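Local coordinates for protein putative secreted glycosylhydrolase (Parabacteroides distasonis ATCC 8503, PDB 3IMM) that probably hydrolyses glycosidic substrates as a secreted enzyme of the 3-keto-disaccharide hydrolase type, with a sodium ion bound, at residues T70-W75 with K177-L182; S39-D44 with G64-C69. All blocks are in the same frame, centred on the assembly; numbering follows the deposited sequence.

Contact 1 (T70-W75 with K177-L182); sequences TDTKDW and KGFIGL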
loop_
_atom_site.group_PDB
_atom_site.type_symbol
_atom_site.label_atom_id
_atom_site.label_comp_id
_atom_site.label_asym_id
_atom_site.label_seq_id
_atom_site.Cartn_x
_atom_site.Cartn_y
_atom_site.Cartn_z
ATOM N N THR A 70 7.883 9.103 -6.495
ATOM C CA THR A 70 8.511 10.063 -7.393
ATOM C C THR A 70 9.766 9.459 -8.036
ATOM O O THR A 70 10.383 10.094 -8.886
ATOM C CB THR A 70 8.859 11.381 -6.649
ATOM O OG1 THR A 70 9.727 11.100 -5.547
ATOM C CG2 THR A 70 7.582 12.087 -6.127
ATOM N N ASP A 71 10.080 8.206 -7.693
ATOM C CA ASP A 71 11.190 7.496 -8.290
ATOM C C ASP A 71 10.934 6.018 -8.154
ATOM O O ASP A 71 11.043 5.480 -7.059
ATOM C CB ASP A 71 12.466 7.867 -7.530
ATOM C CG ASP A 71 13.735 7.286 -8.153
ATOM O OD1 ASP A 71 13.692 6.193 -8.775
ATOM O OD2 ASP A 71 14.780 7.933 -7.983
ATOM N N THR A 72 10.594 5.338 -9.243
ATOM C CA THR A 72 10.245 3.900 -9.154
ATOM C C THR A 72 11.495 2.979 -8.977
ATOM O O THR A 72 11.367 1.833 -8.540
ATOM C CB THR A 72 9.415 3.465 -10.344
ATOM O OG1 THR A 72 10.172 3.676 -11.531
ATOM C CG2 THR A 72 8.129 4.287 -10.430
ATOM N N LYS A 73 12.693 3.491 -9.256
ATOM C CA LYS A 73 13.943 2.732 -8.988
ATOM C C LYS A 73 14.310 2.854 -7.486
ATOM O O LYS A 73 14.402 1.847 -6.782
ATOM C CB LYS A 73 15.100 3.182 -9.903
ATOM N N ASP A 74 14.453 4.083 -7.000
ATOM C CA ASP A 74 14.712 4.355 -5.577
ATOM C C ASP A 74 13.426 4.754 -4.839
ATOM O O ASP A 74 13.303 5.864 -4.295
ATOM C CB ASP A 74 15.779 5.461 -5.465
ATOM C CG ASP A 74 16.237 5.711 -4.025
ATOM O OD1 ASP A 74 16.218 4.766 -3.205
ATOM O OD2 ASP A 74 16.630 6.854 -3.738
ATOM N N TRP A 75 12.482 3.823 -4.795
ATOM C CA TRP A 75 11.115 4.134 -4.383
ATOM C C TRP A 75 10.909 4.173 -2.883
ATOM O O TRP A 75 10.067 4.899 -2.400
ATOM C CB TRP A 75 10.123 3.130 -4.999
ATOM C CG TRP A 75 10.212 1.673 -4.538
ATOM C CD1 TRP A 75 10.898 0.652 -5.153
ATOM C CD2 TRP A 75 9.531 1.075 -3.416
ATOM N NE1 TRP A 75 10.676 -0.528 -4.488
ATOM C CE2 TRP A 75 9.851 -0.303 -3.419
ATOM C CE3 TRP A 75 8.681 1.568 -2.426
ATOM C CZ2 TRP A 75 9.372 -1.191 -2.455
ATOM C CZ3 TRP A 75 8.196 0.688 -1.459
ATOM C CH2 TRP A 75 8.556 -0.683 -1.478
ATOM N N LYS A 177 2.026 13.588 -5.356
ATOM C CA LYS A 177 1.788 13.133 -6.712
ATOM C C LYS A 177 2.916 12.160 -7.070
ATOM O O LYS A 177 4.087 12.431 -6.783
ATOM C CB LYS A 177 1.804 14.329 -7.690
ATOM C CG LYS A 177 1.826 13.891 -9.172
ATOM C CD LYS A 177 1.566 15.021 -10.177
ATOM C CE LYS A 177 1.746 14.488 -11.589
ATOM N NZ LYS A 177 1.674 15.540 -12.662
ATOM N N GLY A 178 2.572 11.064 -7.729
ATOM C CA GLY A 178 3.575 10.159 -8.293
ATOM C C GLY A 178 2.968 8.848 -8.740
ATOM O O GLY A 178 1.746 8.703 -8.845
ATOM N N PHE A 179 3.832 7.873 -8.972
ATOM C CA PHE A 179 3.394 6.588 -9.485
ATOM C C PHE A 179 2.750 5.791 -8.342
ATOM O O PHE A 179 3.030 6.056 -7.173
ATOM C CB PHE A 179 4.559 5.822 -10.100
ATOM C CG PHE A 179 5.261 6.578 -11.182
ATOM C CD1 PHE A 179 4.792 6.546 -12.470
ATOM C CD2 PHE A 179 6.380 7.342 -10.906
ATOM C CE1 PHE A 179 5.432 7.237 -13.456
ATOM C CE2 PHE A 179 7.042 8.040 -11.913
ATOM C CZ PHE A 179 6.556 7.986 -13.178
ATOM N N ILE A 180 1.883 4.849 -8.736
ATOM C CA ILE A 180 1.285 3.887 -7.859
ATOM C C ILE A 180 1.884 2.510 -8.167
ATOM O O ILE A 180 2.114 2.152 -9.329
ATOM C CB ILE A 180 -0.278 3.904 -7.976
ATOM C CG1 ILE A 180 -0.822 5.279 -7.594
ATOM C CG2 ILE A 180 -0.886 2.861 -7.090
ATOM C CD1 ILE A 180 -2.333 5.501 -7.826
ATOM N N GLY A 181 2.211 1.765 -7.126
ATOM C CA GLY A 181 2.696 0.413 -7.306
ATOM C C GLY A 181 2.266 -0.577 -6.238
ATOM O O GLY A 181 1.753 -0.212 -5.196
ATOM N N LEU A 182 2.463 -1.848 -6.561
ATOM C CA LEU A 182 2.320 -2.955 -5.630
ATOM C C LEU A 182 3.666 -3.641 -5.516
ATOM O O LEU A 182 4.452 -3.689 -6.467
ATOM C CB LEU A 182 1.278 -3.953 -6.121
ATOM C CG LEU A 182 -0.128 -3.424 -6.361
ATOM C CD1 LEU A 182 -0.989 -4.479 -7.067
ATOM C CD2 LEU A 182 -0.742 -2.964 -5.002
#
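Thr-72 sets its methyl against the Phe-179 side chain where the loop between strands 62-69 and 80-85 folds back over strand 179-182, on the five-stranded sheet of a concanavalin-like beta-sandwich. From CB outward, Phe-179 follows this methyl along one branch of its ring. Its CB lies 3.9 Å from Thr-72 CG2. The next atom, CG, comes to 3.7 Å of Thr-72 CG2, and CD2 makes the nearest approach, 3.6 Å from Thr-72 CG2. Beyond it the ring draws away, with CE2 4.2 Å from Thr-72 CG2 and CZ, at the tip, 4.9 Å from it, while the CD1 branch packs on Thr-42 of strand 40-42. The methyl meets the ring obliquely, and the two side chains cross at about a right angle. Phe-179 has CG anti to its carbonyl carbon (chi1 -56°), which directs the ring at the loop.

No hydrogen bond joins the two segments. Thr-70 adds a second methyl contact, its CG2 resting 3.6 Å from Lys-177 O, beside Gly-178, which has no side chain to obstruct the loop. The Lys-177 side chain leads away, toward Glu-45 and Glu-47. This is a small surface contact, with 176 Å² buried in total.

The loop keeps its shape through its own bonds. Asp-71 forms an Asx motif, in which OD1 accepts from the backbone N of Asp-74 and, weakly, from that of Lys-73. The Asp-74 N-H points nearly straight (163°) at Asp-71 OD1, 2.9 Å away, and reaches it from above the carboxylate plane.

Contact 2 (S39-D44 with G64-C69); sequences SIWTKD and GVVVYC
The Trp-41 indole has Val-66 CG1 at its edge, near the ring plane, and the Cys-69 side chain set obliquely against its six-membered ring. Trp-75 packs edge-to-face with the same indole. The smaller flat group, Tyr-68, has Val-67 CG2 offset on one face. This buried contact spans the five-stranded antiparallel sheet of a concanavalin-like beta-sandwich: strand 179-182 runs between strands 40-42 and 62-69, so Trp-41 and Val-66 are 8.9 Å apart at their CA atoms and the indole reaches across the intervening strand. It passes over Gly-181, whose CA lies 3.5 Å from Trp-41 CE3.

The CZ3-CH2 end of the indole does the touching. Trp-41 CZ3 lies 3.8 Å from Val-66 CG1 and the same distance from Cys-69 CB. Val-66 has CG1 anti to its backbone N (chi1 -180°), bringing that methyl to the indole edge; its side chain is also about 8 Å from the sodium ion, bound by Asn-62, Ser-63, Glu-81 and Gln-83.

With a leucine in place of Trp-41, the Cys-69 sulfur would probably lose its aromatic partner and a gap would be likely to open beside Val-66 CG1.

The corner at Tyr-68 turns Cys-69 back toward the indole, and Cys-69 SG makes an oblique sulfur-aromatic contact, 4.4 Å from the centroid of the Trp-41 six-membered ring and 35° off the ring normal.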
loop_
_atom_site.group_PDB
_atom_site.type_symbol
_atom_site.label_atom_id
_atom_site.label_comp_id
_atom_site.label_asym_id
_atom_site.label_seq_id
_atom_site.Cartn_x
_atom_site.Cartn_y
_atom_site.Cartn_z
ATOM N N SER A 39 8.604 -4.794 -7.983
ATOM C CA SER A 39 7.326 -4.114 -7.945
ATOM C C SER A 39 6.666 -3.971 -9.324
ATOM O O SER A 39 7.300 -4.184 -10.376
ATOM C CB SER A 39 7.512 -2.724 -7.301
ATOM O OG SER A 39 7.999 -2.802 -5.959
ATOM N N ILE A 40 5.394 -3.588 -9.319
ATOM C CA ILE A 40 4.648 -3.249 -10.550
ATOM C C ILE A 40 4.168 -1.806 -10.393
ATOM O O ILE A 40 3.701 -1.421 -9.309
ATOM C CB ILE A 40 3.434 -4.227 -10.812
ATOM C CG1 ILE A 40 2.658 -3.838 -12.081
ATOM C CG2 ILE A 40 2.466 -4.350 -9.571
ATOM C CD1 ILE A 40 1.889 -4.946 -12.687
ATOM N N TRP A 41 4.312 -0.993 -11.446
ATOM C CA TRP A 41 4.011 0.418 -11.338
ATOM C C TRP A 41 3.067 0.837 -12.407
ATOM O O TRP A 41 3.032 0.245 -13.490
ATOM C CB TRP A 41 5.272 1.289 -11.442
ATOM C CG TRP A 41 6.325 0.950 -10.420
ATOM C CD1 TRP A 41 7.427 0.190 -10.618
ATOM C CD2 TRP A 41 6.350 1.353 -9.047
ATOM N NE1 TRP A 41 8.138 0.076 -9.445
ATOM C CE2 TRP A 41 7.498 0.784 -8.467
ATOM C CE3 TRP A 41 5.533 2.174 -8.265
ATOM C CZ2 TRP A 41 7.843 0.990 -7.132
ATOM C CZ3 TRP A 41 5.858 2.371 -6.954
ATOM C CH2 TRP A 41 7.005 1.768 -6.389
ATOM N N THR A 42 2.323 1.900 -12.106
ATOM C CA THR A 42 1.608 2.607 -13.130
ATOM C C THR A 42 2.626 3.269 -14.061
ATOM O O THR A 42 3.745 3.587 -13.650
ATOM C CB THR A 42 0.637 3.653 -12.528
ATOM O OG1 THR A 42 1.362 4.539 -11.684
ATOM C CG2 THR A 42 -0.473 2.979 -11.724
ATOM N N LYS A 43 2.246 3.451 -15.326
ATOM C CA LYS A 43 3.085 4.159 -16.271
ATOM C C LYS A 43 2.921 5.677 -16.097
ATOM O O LYS A 43 3.790 6.460 -16.516
ATOM C CB LYS A 43 2.718 3.774 -17.711
ATOM C CG LYS A 43 3.165 2.396 -18.155
ATOM C CD LYS A 43 2.827 2.234 -19.659
ATOM C CE LYS A 43 3.399 0.964 -20.219
ATOM N NZ LYS A 43 2.809 0.743 -21.518
ATOM N N ASP A 44 1.814 6.071 -15.467
ATOM C CA ASP A 44 1.435 7.473 -15.265
ATOM C C ASP A 44 1.397 7.862 -13.775
ATOM O O ASP A 44 1.280 7.011 -12.908
ATOM C CB ASP A 44 0.038 7.722 -15.861
ATOM C CG ASP A 44 -0.040 7.416 -17.335
ATOM O OD1 ASP A 44 0.952 7.657 -18.060
ATOM O OD2 ASP A 44 -1.115 6.942 -17.766
ATOM N N GLY A 64 2.216 -4.226 0.565
ATOM C CA GLY A 64 1.839 -2.813 0.674
ATOM C C GLY A 64 1.531 -2.193 -0.661
ATOM O O GLY A 64 2.005 -2.650 -1.682
ATOM N N VAL A 65 0.704 -1.159 -0.631
ATOM C CA VAL A 65 0.371 -0.377 -1.794
ATOM C C VAL A 65 1.219 0.885 -1.681
ATOM O O VAL A 65 1.256 1.526 -0.608
ATOM C CB VAL A 65 -1.130 -0.053 -1.814
ATOM C CG1 VAL A 65 -1.474 0.741 -3.054
ATOM C CG2 VAL A 65 -1.973 -1.385 -1.753
ATOM N N VAL A 66 1.897 1.247 -2.764
ATOM C CA VAL A 66 2.768 2.418 -2.766
ATOM C C VAL A 66 2.096 3.522 -3.554
ATOM O O VAL A 66 1.611 3.283 -4.634
ATOM C CB VAL A 66 4.160 2.073 -3.323
ATOM C CG1 VAL A 66 5.073 3.277 -3.321
ATOM C CG2 VAL A 66 4.777 0.945 -2.466
ATOM N N VAL A 67 2.029 4.714 -2.986
ATOM C CA VAL A 67 1.445 5.882 -3.671
ATOM C C VAL A 67 2.467 7.008 -3.624
ATOM O O VAL A 67 3.478 6.949 -2.875
ATOM C CB VAL A 67 0.074 6.328 -3.058
ATOM C CG1 VAL A 67 -0.962 5.181 -3.160
ATOM C CG2 VAL A 67 0.216 6.827 -1.570
ATOM N N TYR A 68 2.248 8.010 -4.467
ATOM C CA TYR A 68 3.059 9.212 -4.443
ATOM C C TYR A 68 4.535 8.896 -4.666
ATOM O O TYR A 68 5.421 9.523 -4.049
ATOM C CB TYR A 68 2.885 9.927 -3.075
ATOM C CG TYR A 68 1.521 10.468 -2.741
ATOM C CD1 TYR A 68 0.527 10.560 -3.699
ATOM C CD2 TYR A 68 1.254 10.994 -1.455
ATOM C CE1 TYR A 68 -0.701 11.082 -3.396
ATOM C CE2 TYR A 68 0.021 11.555 -1.153
ATOM C CZ TYR A 68 -0.943 11.602 -2.128
ATOM O OH TYR A 68 -2.169 12.155 -1.880
ATOM N N CYS A 69 4.811 7.926 -5.526
ATOM C CA CYS A 69 6.185 7.528 -5.789
ATOM C C CYS A 69 6.803 8.411 -6.852
ATOM O O CYS A 69 6.324 8.464 -7.957
ATOM C CB CYS A 69 6.295 6.053 -6.186
ATOM S SG CYS A 69 7.964 5.600 -6.509
#

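In the fold
Contact 2 is buried and contact 1 lies at the surface, yet their centres are only 5 Å apart and both use the same sheet. Strand 179-182, one side of contact 1, runs between the two strands of contact 2. Backbone pairing joins them: Phe-179 N lies 2.8 Å from Cys-69 O, and Ile-180 O lies 2.8 Å from Thr-42 N, both probable hydrogen bonds. Contact 2 relies on one large indole against a valine and a sulfur, whereas contact 1 sets two threonine methyls of a loop, braced by a carboxylate, against a phenylalanine ring and a backbone carbonyl. Trp-75 and Thr-72, from that loop, also touch Trp-41, so the outer contact adjoins the inner one.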